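Local coordinates for protein cadherin-23 (Mus musculus, PDB 5UZ8) that probably mediates calcium-dependent adhesion through its chain of extracellular cadherin repeats, with a role in inner-ear mechanotransduction and hearing, at residues D128-V131 and G132-I135. Residues are numbered along the deposited sequence; the frame is centred on the assembly and turned at random.
Sequences DIAV and GTVI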
loop_
_atom_site.group_PDB
_atom_site.type_symbol
_atom_site.label_atom_id
_atom_site.label_comp_id
_atom_site.label_asym_id
_atom_site.label_seq_id
_atom_site.Cartn_x
_atom_site.Cartn_y
_atom_site.Cartn_z
ATOM N N ASP A 128 -7.323 19.134 8.316
ATOM C CA ASP A 128 -6.817 19.504 9.642
ATOM C C ASP A 128 -6.435 18.297 10.519
ATOM O O ASP A 128 -6.229 18.432 11.729
ATOM C CB ASP A 128 -7.792 20.450 10.362
ATOM C CG ASP A 128 -9.127 19.818 10.653
ATOM O OD1 ASP A 128 -9.376 18.684 10.189
ATOM O OD2 ASP A 128 -9.950 20.468 11.354
ATOM N N ILE A 129 -6.386 17.109 9.927
ATOM C CA ILE A 129 -5.968 15.898 10.642
ATOM C C ILE A 129 -4.624 16.114 11.355
ATOM O O ILE A 129 -3.700 16.694 10.780
ATOM C CB ILE A 129 -5.861 14.707 9.682
ATOM C CG1 ILE A 129 -5.557 13.420 10.432
ATOM C CG2 ILE A 129 -4.823 14.966 8.582
ATOM C CD1 ILE A 129 -5.779 12.196 9.564
ATOM N N ALA A 130 -4.525 15.645 12.591
ATOM C CA ALA A 130 -3.337 15.886 13.411
ATOM C C ALA A 130 -2.118 15.122 12.893
ATOM O O ALA A 130 -2.232 13.955 12.519
ATOM C CB ALA A 130 -3.605 15.527 14.864
ATOM N N VAL A 131 -0.952 15.774 12.921
ATOM C CA VAL A 131 0.320 15.094 12.619
ATOM C C VAL A 131 0.455 13.899 13.548
ATOM O O VAL A 131 0.097 13.969 14.735
ATOM C CB VAL A 131 1.523 16.027 12.736
ATOM C CG1 VAL A 131 2.848 15.282 12.652
ATOM C CG2 VAL A 131 1.434 17.119 11.676
ATOM N N GLY A 132 0.915 12.785 12.991
ATOM C CA GLY A 132 1.020 11.535 13.744
ATOM C C GLY A 132 -0.169 10.574 13.666
ATOM O O GLY A 132 -0.049 9.427 14.113
ATOM N N THR A 133 -1.308 11.034 13.133
ATOM C CA THR A 133 -2.497 10.238 13.111
ATOM C C THR A 133 -2.313 9.106 12.105
ATOM O O THR A 133 -1.833 9.327 10.999
ATOM C CB THR A 133 -3.721 11.082 12.713
ATOM O OG1 THR A 133 -3.846 12.196 13.608
ATOM C CG2 THR A 133 -5.000 10.239 12.749
ATOM N N VAL A 134 -2.658 7.884 12.510
ATOM C CA VAL A 134 -2.647 6.775 11.584
ATOM C C VAL A 134 -3.899 6.861 10.725
ATOM O O VAL A 134 -5.018 6.984 11.243
ATOM C CB VAL A 134 -2.648 5.414 12.319
ATOM C CG1 VAL A 134 -2.792 4.271 11.326
ATOM C CG2 VAL A 134 -1.367 5.270 13.126
ATOM N N ILE A 135 -3.709 6.763 9.434
ATOM C CA ILE A 135 -4.806 6.882 8.466
ATOM C C ILE A 135 -5.364 5.519 8.067
ATOM O O ILE A 135 -6.577 5.345 7.990
ATOM C CB ILE A 135 -4.350 7.637 7.231
ATOM C CG1 ILE A 135 -4.062 9.083 7.619
ATOM C CG2 ILE A 135 -5.437 7.633 6.171
ATOM C CD1 ILE A 135 -3.404 9.857 6.520
#
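The carbonyl oxygen Ala130 O takes two hydrogen bonds from Thr133. The hydroxyl OG1 of Thr133 donates to Ala130 O at 2.6 Å. The backbone N of Thr133 reaches Ala130 O at 3.1 Å, with an N-H...O angle of 152°. Both donors come from the same face of the carbonyl plane, tilted off it by about 30°. A chi1 of -56° sets OG1 beside its own backbone N, which lets the two act together. The backbone bond closes a type II beta turn from Ala130 to Thr133. Gly132 holds its third position with a positive phi, where a CB would clash with Val131 O. In this cadherin repeat the turn belongs to the surface loop that carries the chain from strand 121-126, in one sheet, to strand 134-141, in the other. Backbone bonds from Gly132 and Thr133 to Val173 tie its end to strand 170-173. The Ile129 side chain runs at a slant across that of Thr133, its CG1 lying 3.7 Å from Thr133 CB. Ile129 CD1 meets Thr133 CG2 at 3.8 Å and Ile135 CG1 at 4.1 Å. A valine in place of Thr133 would probably leave Ala130 O without its hydroxyl donor and hold the turn less firmly. Val173 also touches the side chains of Ile129 and Ile135.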